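Local coordinates for protein bifunctional dTDP-4-dehydrorhamnose 3,5-epimerase/dTDP-4-dehydrorhamnose reductase (PDB 4QQR) that converts dTDP-4-dehydro-6-deoxy-glucose to dTDP-L-rhamnose by 3,5-epimerisation followed by NADPH-dependent reduction of the 4-keto group, and also forms UDP-L-rhamnose, at residues A[150-155]-A[163-168]; A[231-236]-A[242-247]. All coordinates share one frame; numbering follows the deposited sequence.

Contact 1: residues A[150-155]-A[163-168]; sequences MVEELL and TLRVRM
Glu152 and Arg165 form a bidentate salt bridge between a helix and a strand. Arg165 presents the side of its guanidinium, using NE and NH2, and gives one nitrogen to each carboxylate oxygen. Arg165 NE donates to Glu152 OE1 over 2.9 Å, nearly straight at 166°. This bond comes to the syn side of the oxygen, close to the carboxylate plane. Arg165 NH2 donates to Glu152 OE2, also over 2.9 Å, but reaches that oxygen from above the plane. The reason is a twist: the two flat groups are turned 35° apart, although both oxygens stay near the guanidinium plane. Glu152 holds CG anti to its backbone N (chi1 -179°) and continues extended through CD, which carries the carboxylate off the helix to the arginine. The two side chains meet at about a right angle.

Thr163 lies beside the salt bridge and touches both Glu152 and Leu155. Its CG2 lies 3.7 Å from Glu152 OE1, while its OG1 sits 3.8 Å from Leu155 CD1. A water bridges Thr163 OG1 and Glu152 O, donating to the carbonyl.

Arg165 NH1 also bonds to Asn220 OD1 and Lys132 O, and NH2 to Glu133 O, so the group is held at several points. A methionine in place of Arg165 would probably leave the buried Glu152 carboxylate without its counter-charge and these carbonyls without their donors.

Segment 150-155 of helix 143-155 runs roughly antiparallel to strand residues 163-166. The pair is the helix and second strand of a beta-alpha-beta crossover of the Rossmann fold, from strand 107-113 to the neighbouring parallel strand 161-166. The strand lies in the sheet between strands 107-113 and 217-220. Leu155 also packs on helix 80-103, and Met150 and Leu154 meet the second subunit.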
ATOM      1  N   MET A 150      -0.113   5.307   2.352  1.00 40.64           N
ATOM      2  CA  MET A 150      -0.501   3.887   2.296  1.00 42.36           C
ATOM      3  C   MET A 150       0.228   3.013   3.314  1.00 44.44           C
ATOM      4  O   MET A 150      -0.411   2.324   4.124  1.00 42.97           O
ATOM      5  CB  MET A 150      -0.272   3.293   0.900  1.00 43.59           C
ATOM      6  CG  MET A 150      -1.072   3.952  -0.217  1.00 47.04           C
ATOM      7  SD  MET A 150      -0.938   3.078  -1.789  1.00 51.24           S
ATOM      8  CE  MET A 150      -2.289   3.816  -2.715  1.00 45.83           C
ATOM      9  N   VAL A 151       1.563   3.038   3.266  1.00 45.82           N
ATOM     10  CA  VAL A 151       2.380   2.274   4.216  1.00 44.17           C
ATOM     11  C   VAL A 151       2.070   2.684   5.638  1.00 42.90           C
ATOM     12  O   VAL A 151       1.861   1.818   6.493  1.00 45.04           O
ATOM     13  CB  VAL A 151       3.904   2.411   3.965  1.00 43.29           C
ATOM     14  CG1 VAL A 151       4.690   1.742   5.082  1.00 37.02           C
ATOM     15  CG2 VAL A 151       4.267   1.800   2.624  1.00 44.56           C
ATOM     16  N   GLU A 152       2.011   3.989   5.893  1.00 40.02           N
ATOM     17  CA  GLU A 152       1.711   4.444   7.243  1.00 39.84           C
ATOM     18  C   GLU A 152       0.368   3.915   7.727  1.00 40.04           C
ATOM     19  O   GLU A 152       0.255   3.462   8.859  1.00 44.41           O
ATOM     20  CB  GLU A 152       1.734   5.963   7.377  1.00 36.56           C
ATOM     21  CG  GLU A 152       1.443   6.375   8.812  1.00 38.52           C
ATOM     22  CD  GLU A 152       1.391   7.879   9.027  1.00 46.08           C
ATOM     23  OE1 GLU A 152       2.432   8.459   9.444  1.00 44.16           O
ATOM     24  OE2 GLU A 152       0.299   8.475   8.814  1.00 47.08           O
ATOM     25  N   GLU A 153      -0.646   3.972   6.877  1.00 38.67           N
ATOM     26  CA  GLU A 153      -1.951   3.461   7.258  1.00 43.60           C
ATOM     27  C   GLU A 153      -1.882   1.957   7.553  1.00 43.16           C
ATOM     28  O   GLU A 153      -2.432   1.485   8.546  1.00 42.35           O
ATOM     29  CB  GLU A 153      -2.993   3.754   6.173  1.00 45.31           C
ATOM     30  CG  GLU A 153      -4.377   3.157   6.459  1.00 49.84           C
ATOM     31  CD  GLU A 153      -5.317   4.107   7.197  1.00 61.20           C
ATOM     32  OE1 GLU A 153      -4.879   5.218   7.599  1.00 62.70           O
ATOM     33  OE2 GLU A 153      -6.512   3.744   7.365  1.00 65.95           O
ATOM     34  N   LEU A 154      -1.190   1.215   6.695  1.00 41.73           N
ATOM     35  CA  LEU A 154      -0.997  -0.219   6.901  1.00 42.33           C
ATOM     36  C   LEU A 154      -0.251  -0.542   8.192  1.00 42.15           C
ATOM     37  O   LEU A 154      -0.633  -1.458   8.928  1.00 41.87           O
ATOM     38  CB  LEU A 154      -0.278  -0.844   5.705  1.00 41.30           C
ATOM     39  CG  LEU A 154      -1.113  -0.796   4.430  1.00 41.89           C
ATOM     40  CD1 LEU A 154      -0.271  -1.128   3.214  1.00 38.93           C
ATOM     41  CD2 LEU A 154      -2.312  -1.731   4.572  1.00 42.56           C
ATOM     42  N   LEU A 155       0.801   0.217   8.480  1.00 41.36           N
ATOM     43  CA  LEU A 155       1.581  -0.026   9.687  1.00 39.07           C
ATOM     44  C   LEU A 155       0.765   0.142  10.974  1.00 41.69           C
ATOM     45  O   LEU A 155       1.172  -0.350  12.033  1.00 43.54           O
ATOM     46  CB  LEU A 155       2.832   0.840   9.701  1.00 39.47           C
ATOM     47  CG  LEU A 155       3.849   0.471   8.618  1.00 42.02           C
ATOM     48  CD1 LEU A 155       5.054   1.406   8.641  1.00 42.20           C
ATOM     49  CD2 LEU A 155       4.292  -0.967   8.773  1.00 37.47           C
ATOM     50  N   THR A 163       5.828   4.338  14.194  1.00 44.82           N
ATOM     51  CA  THR A 163       6.019   5.247  13.072  1.00 40.87           C
ATOM     52  C   THR A 163       6.260   6.694  13.510  1.00 40.55           C
ATOM     53  O   THR A 163       5.481   7.276  14.272  1.00 37.92           O
ATOM     54  CB  THR A 163       4.828   5.182  12.133  1.00 37.50           C
ATOM     55  OG1 THR A 163       4.820   3.900  11.518  1.00 40.16           O
ATOM     56  CG2 THR A 163       4.913   6.250  11.048  1.00 39.51           C
ATOM     57  N   LEU A 164       7.362   7.248  13.014  1.00 38.92           N
ATOM     58  CA  LEU A 164       7.797   8.604  13.331  1.00 41.56           C
ATOM     59  C   LEU A 164       7.693   9.506  12.090  1.00 43.68           C
ATOM     60  O   LEU A 164       8.326   9.235  11.054  1.00 38.80           O
ATOM     61  CB  LEU A 164       9.235   8.590  13.876  1.00 36.38           C
ATOM     62  CG  LEU A 164       9.481   8.318  15.373  1.00 35.73           C
ATOM     63  CD1 LEU A 164       8.386   7.507  15.970  1.00 37.79           C
ATOM     64  CD2 LEU A 164      10.806   7.610  15.615  1.00 33.13           C
ATOM     65  N   ARG A 165       6.891  10.570  12.189  1.00 40.11           N
ATOM     66  CA  ARG A 165       6.750  11.512  11.083  1.00 37.90           C
ATOM     67  C   ARG A 165       7.826  12.594  11.153  1.00 42.17           C
ATOM     68  O   ARG A 165       7.687  13.589  11.882  1.00 45.07           O
ATOM     69  CB  ARG A 165       5.358  12.139  11.067  1.00 37.39           C
ATOM     70  CG  ARG A 165       4.205  11.136  10.988  1.00 39.83           C
ATOM     71  CD  ARG A 165       2.898  11.866  10.711  1.00 42.11           C
ATOM     72  NE  ARG A 165       1.737  10.993  10.552  1.00 39.30           N
ATOM     73  CZ  ARG A 165       0.521  11.272  11.017  1.00 41.87           C
ATOM     74  NH1 ARG A 165       0.306  12.394  11.691  1.00 42.41           N
ATOM     75  NH2 ARG A 165      -0.481  10.423  10.815  1.00 39.93           N
ATOM     76  N   VAL A 166       8.903  12.387  10.398  1.00 41.13           N
ATOM     77  CA  VAL A 166      10.006  13.343  10.292  1.00 37.54           C
ATOM     78  C   VAL A 166       9.710  14.292   9.138  1.00 39.83           C
ATOM     79  O   VAL A 166       9.260  13.851   8.080  1.00 45.12           O
ATOM     80  CB  VAL A 166      11.353  12.604  10.056  1.00 38.90           C
ATOM     81  CG1 VAL A 166      12.435  13.542   9.513  1.00 39.32           C
ATOM     82  CG2 VAL A 166      11.811  11.910  11.325  1.00 35.47           C
ATOM     83  N   ARG A 167       9.920  15.591   9.357  1.00 41.74           N
ATOM     84  CA  ARG A 167       9.765  16.606   8.305  1.00 40.28           C
ATOM     85  C   ARG A 167      11.045  17.425   8.198  1.00 39.56           C
ATOM     86  O   ARG A 167      11.691  17.699   9.214  1.00 37.27           O
ATOM     87  CB  ARG A 167       8.607  17.566   8.604  1.00 39.09           C
ATOM     88  CG  ARG A 167       7.198  16.987   8.562  1.00 38.78           C
ATOM     89  CD  ARG A 167       6.351  17.625   7.467  1.00 35.47           C
ATOM     90  NE  ARG A 167       6.348  19.072   7.548  1.00 39.35           N
ATOM     91  CZ  ARG A 167       6.063  19.880   6.532  1.00 39.80           C
ATOM     92  NH1 ARG A 167       5.748  19.396   5.348  1.00 40.09           N
ATOM     93  NH2 ARG A 167       6.096  21.181   6.707  1.00 42.60           N
ATOM     94  N   MET A 168      11.385  17.806   6.963  1.00 43.20           N
ATOM     95  CA  MET A 168      12.557  18.632   6.636  1.00 43.93           C
ATOM     96  C   MET A 168      13.738  18.479   7.590  1.00 44.38           C
ATOM     97  O   MET A 168      14.105  19.449   8.257  1.00 42.31           O
ATOM     98  CB  MET A 168      12.158  20.113   6.590  1.00 44.78           C
ATOM     99  CG  MET A 168      11.254  20.477   5.421  1.00 48.77           C
ATOM    100  SD  MET A 168      10.004  21.700   5.879  1.00 45.79           S
ATOM    101  CE  MET A 168       9.761  22.521   4.306  1.00 44.92           C
TER
HETATM  102  O   HOH W   1       1.782   3.860  11.361  1.00 33.51           O

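Contact 2: residues A[231-236]-A[242-247]; sequences EILEMY and PSFTWK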
ATOM      1  N   GLU A 231      12.975  32.987   8.520  1.00 44.94           N
ATOM      2  CA  GLU A 231      13.386  33.050   9.917  1.00 42.79           C
ATOM      3  C   GLU A 231      14.663  32.262  10.070  1.00 44.48           C
ATOM      4  O   GLU A 231      15.515  32.597  10.898  1.00 47.69           O
ATOM      5  CB  GLU A 231      12.295  32.524  10.852  1.00 42.26           C
ATOM      6  CG  GLU A 231      11.028  33.367  10.807  1.00 46.35           C
ATOM      7  CD  GLU A 231       9.861  32.786  11.596  1.00 50.39           C
ATOM      8  OE1 GLU A 231       9.384  33.480  12.526  1.00 55.90           O
ATOM      9  OE2 GLU A 231       9.393  31.664  11.271  1.00 47.68           O
ATOM     10  N   ILE A 232      14.804  31.241   9.225  1.00 40.56           N
ATOM     11  CA  ILE A 232      15.974  30.384   9.224  1.00 40.82           C
ATOM     12  C   ILE A 232      17.177  31.074   8.592  1.00 44.78           C
ATOM     13  O   ILE A 232      18.246  31.143   9.199  1.00 42.71           O
ATOM     14  CB  ILE A 232      15.679  29.067   8.496  1.00 43.68           C
ATOM     15  CG1 ILE A 232      14.763  28.188   9.360  1.00 42.75           C
ATOM     16  CG2 ILE A 232      16.979  28.333   8.146  1.00 38.43           C
ATOM     17  CD1 ILE A 232      14.307  26.892   8.674  1.00 42.68           C
ATOM     18  N   LEU A 233      16.989  31.587   7.378  1.00 45.09           N
ATOM     19  CA  LEU A 233      18.053  32.295   6.661  1.00 47.16           C
ATOM     20  C   LEU A 233      18.613  33.459   7.477  1.00 48.54           C
ATOM     21  O   LEU A 233      19.818  33.717   7.450  1.00 48.02           O
ATOM     22  CB  LEU A 233      17.573  32.775   5.276  1.00 46.35           C
ATOM     23  CG  LEU A 233      17.843  31.938   4.004  1.00 51.08           C
ATOM     24  CD1 LEU A 233      18.234  30.503   4.308  1.00 48.17           C
ATOM     25  CD2 LEU A 233      16.667  31.954   3.032  1.00 48.54           C
ATOM     26  N   GLU A 234      17.737  34.155   8.205  1.00 48.34           N
ATOM     27  CA  GLU A 234      18.168  35.257   9.066  1.00 48.92           C
ATOM     28  C   GLU A 234      19.115  34.725  10.133  1.00 48.46           C
ATOM     29  O   GLU A 234      20.146  35.330  10.409  1.00 50.85           O
ATOM     30  CB  GLU A 234      16.975  35.951   9.733  1.00 48.26           C
ATOM     31  CG  GLU A 234      16.089  36.751   8.807  1.00 43.09           C
ATOM     32  CD  GLU A 234      14.662  36.808   9.303  1.00 48.32           C
ATOM     33  OE1 GLU A 234      13.786  37.287   8.553  1.00 49.41           O
ATOM     34  OE2 GLU A 234      14.404  36.357  10.446  1.00 52.10           O
ATOM     35  N   MET A 235      18.766  33.587  10.721  1.00 47.15           N
ATOM     36  CA  MET A 235      19.645  32.933  11.683  1.00 51.19           C
ATOM     37  C   MET A 235      20.939  32.438  11.049  1.00 51.13           C
ATOM     38  O   MET A 235      21.993  32.449  11.679  1.00 57.78           O
ATOM     39  CB  MET A 235      18.935  31.771  12.370  1.00 51.16           C
ATOM     40  CG  MET A 235      17.713  32.190  13.147  1.00 49.69           C
ATOM     41  SD  MET A 235      17.026  30.789  14.036  1.00 47.85           S
ATOM     42  CE  MET A 235      15.564  31.539  14.735  1.00 50.54           C
ATOM     43  N   TYR A 236      20.864  31.997   9.804  1.00 50.41           N
ATOM     44  CA  TYR A 236      22.069  31.616   9.084  1.00 54.67           C
ATOM     45  C   TYR A 236      23.003  32.815   9.006  1.00 55.02           C
ATOM     46  O   TYR A 236      24.199  32.717   9.300  1.00 56.94           O
ATOM     47  CB  TYR A 236      21.718  31.145   7.669  1.00 53.15           C
ATOM     48  CG  TYR A 236      22.895  30.538   6.948  1.00 58.12           C
ATOM     49  CD1 TYR A 236      23.329  29.254   7.259  1.00 56.84           C
ATOM     50  CD2 TYR A 236      23.584  31.250   5.970  1.00 60.28           C
ATOM     51  CE1 TYR A 236      24.400  28.690   6.614  1.00 58.53           C
ATOM     52  CE2 TYR A 236      24.672  30.691   5.316  1.00 60.92           C
ATOM     53  CZ  TYR A 236      25.070  29.408   5.642  1.00 62.83           C
ATOM     54  OH  TYR A 236      26.153  28.835   5.010  1.00 71.95           O
ATOM     55  N   PRO A 242      27.394  36.745   7.999  1.00 62.83           N
ATOM     56  CA  PRO A 242      26.735  38.062   8.048  1.00 60.73           C
ATOM     57  C   PRO A 242      26.601  38.698   6.666  1.00 63.29           C
ATOM     58  O   PRO A 242      25.733  39.559   6.450  1.00 63.99           O
ATOM     59  CB  PRO A 242      27.664  38.883   8.946  1.00 55.76           C
ATOM     60  CG  PRO A 242      28.347  37.863   9.808  1.00 57.01           C
ATOM     61  CD  PRO A 242      28.569  36.690   8.891  1.00 61.81           C
ATOM     62  N   SER A 243      27.438  38.239   5.740  1.00 62.71           N
ATOM     63  CA  SER A 243      27.459  38.742   4.376  1.00 61.44           C
ATOM     64  C   SER A 243      26.471  38.012   3.477  1.00 62.24           C
ATOM     65  O   SER A 243      26.482  38.215   2.263  1.00 60.51           O
ATOM     66  CB  SER A 243      28.866  38.610   3.811  1.00 61.20           C
ATOM     67  OG  SER A 243      29.814  38.876   4.826  1.00 65.84           O
ATOM     68  N   PHE A 244      25.613  37.182   4.078  1.00 63.51           N
ATOM     69  CA  PHE A 244      24.672  36.336   3.328  1.00 62.68           C
ATOM     70  C   PHE A 244      23.421  37.049   2.794  1.00 62.33           C
ATOM     71  O   PHE A 244      22.814  37.880   3.482  1.00 65.19           O
ATOM     72  CB  PHE A 244      24.247  35.125   4.166  1.00 62.93           C
ATOM     73  CG  PHE A 244      23.298  34.192   3.449  1.00 62.76           C
ATOM     74  CD1 PHE A 244      21.954  34.139   3.802  1.00 56.62           C
ATOM     75  CD2 PHE A 244      23.757  33.369   2.419  1.00 60.38           C
ATOM     76  CE1 PHE A 244      21.081  33.280   3.149  1.00 58.88           C
ATOM     77  CE2 PHE A 244      22.898  32.510   1.759  1.00 61.06           C
ATOM     78  CZ  PHE A 244      21.552  32.464   2.122  1.00 63.36           C
ATOM     79  N   THR A 245      23.016  36.671   1.584  1.00 62.56           N
ATOM     80  CA  THR A 245      21.929  37.346   0.870  1.00 63.54           C
ATOM     81  C   THR A 245      20.926  36.353   0.305  1.00 57.76           C
ATOM     82  O   THR A 245      21.279  35.213   0.032  1.00 62.22           O
ATOM     83  CB  THR A 245      22.484  38.174  -0.320  1.00 67.69           C
ATOM     84  OG1 THR A 245      21.401  38.758  -1.056  1.00 66.97           O
ATOM     85  CG2 THR A 245      23.310  37.285  -1.265  1.00 63.71           C
ATOM     86  N   TRP A 246      19.683  36.793   0.116  1.00 56.73           N
ATOM     87  CA  TRP A 246      18.656  35.960  -0.503  1.00 56.97           C
ATOM     88  C   TRP A 246      17.450  36.789  -0.948  1.00 62.60           C
ATOM     89  O   TRP A 246      17.134  37.809  -0.337  1.00 59.08           O
ATOM     90  CB  TRP A 246      18.227  34.808   0.434  1.00 58.75           C
ATOM     91  CG  TRP A 246      17.327  35.204   1.583  1.00 53.22           C
ATOM     92  CD1 TRP A 246      15.962  35.187   1.594  1.00 53.58           C
ATOM     93  CD2 TRP A 246      17.731  35.664   2.879  1.00 47.46           C
ATOM     94  NE1 TRP A 246      15.494  35.616   2.811  1.00 51.68           N
ATOM     95  CE2 TRP A 246      16.559  35.909   3.619  1.00 47.08           C
ATOM     96  CE3 TRP A 246      18.967  35.893   3.485  1.00 49.36           C
ATOM     97  CZ2 TRP A 246      16.587  36.375   4.932  1.00 47.67           C
ATOM     98  CZ3 TRP A 246      18.995  36.356   4.791  1.00 46.19           C
ATOM     99  CH2 TRP A 246      17.816  36.595   5.498  1.00 48.26           C
ATOM    100  N   LYS A 247      16.785  36.355  -2.021  1.00 68.77           N
ATOM    101  CA  LYS A 247      15.533  36.982  -2.455  1.00 69.29           C
ATOM    102  C   LYS A 247      14.370  35.999  -2.349  1.00 67.00           C
ATOM    103  O   LYS A 247      14.580  34.811  -2.134  1.00 66.41           O
ATOM    104  CB  LYS A 247      15.649  37.528  -3.885  1.00 74.31           C
ATOM    105  CG  LYS A 247      16.619  38.714  -4.033  1.00 76.84           C
ATOM    106  CD  LYS A 247      17.003  38.967  -5.487  1.00 72.67           C
ATOM    107  CE  LYS A 247      17.646  37.729  -6.108  1.00 73.10           C
ATOM    108  NZ  LYS A 247      18.652  37.093  -5.202  1.00 73.79           N
TER
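Leu233 is the main bump of this contact, and the Trp246 indole is the flat surface that receives it. Leu233 CB stands 3.5 Å from the centroid of the six-membered ring and only 4° off its normal, a CH-pi contact. Further along the same side chain, Leu233 CD2 lies over the five-membered ring, 3.6 Å from Trp246 CD1. The leucine and the tryptophan run past each other in opposite directions, so the branched side chain covers much of the indole length.

The far end of the indole reaches the helix backbone. Trp246 CH2 comes 3.6 Å from Glu234 N and also meets the methylene CG of Glu234. At the other end of the indole, NE1 bonds to Asn230 OD1, which probably limits rotation of the ring.

Phe244 fills the hollow between Leu233 and Tyr236. Its edge meets the leucine, with Phe244 CE1 3.6 Å from Leu233 CG. One of its faces takes the edge of Tyr236, whose CD2 is 3.9 Å from Phe244 CG. This is a T-shaped stack, with ring centroids 5.1 Å apart and planes at 71°. Leu233 thus touches both aromatics, the indole by its face and Phe244 by its edge; Val190 and Ile184 add to its packing.

No hydrogen bond joins the two segments. This is a helix followed by an extended loop that packs back on it near the surface of the subunit. The loop leads into strand 247-248, which pairs in parallel with strand 189-190 in this member of the dTDP-4-dehydrorhamnose reductase family.

In the fold
Contact 1 and contact 2 do not touch, and their centres lie about 32 Å apart. They follow one another along the chain. Contact 1 is buried in the Rossmann part, its centre about 9 Å from that of the chain. Contact 2 is at the surface, its centre about 25 Å from that of the chain. Contact 1 is the nearer to the annotated sites: the likely NADPH site and a zinc ion seen in the crystal. The side chain of Thr163 is about 8 Å from that of Tyr111, a probable NADPH-binding residue, and that of Arg165 is about 9 Å from a bound zinc ion. Contact 2 is away from the annotated sites. The nearest atoms of the two contacts are about 7 Å apart.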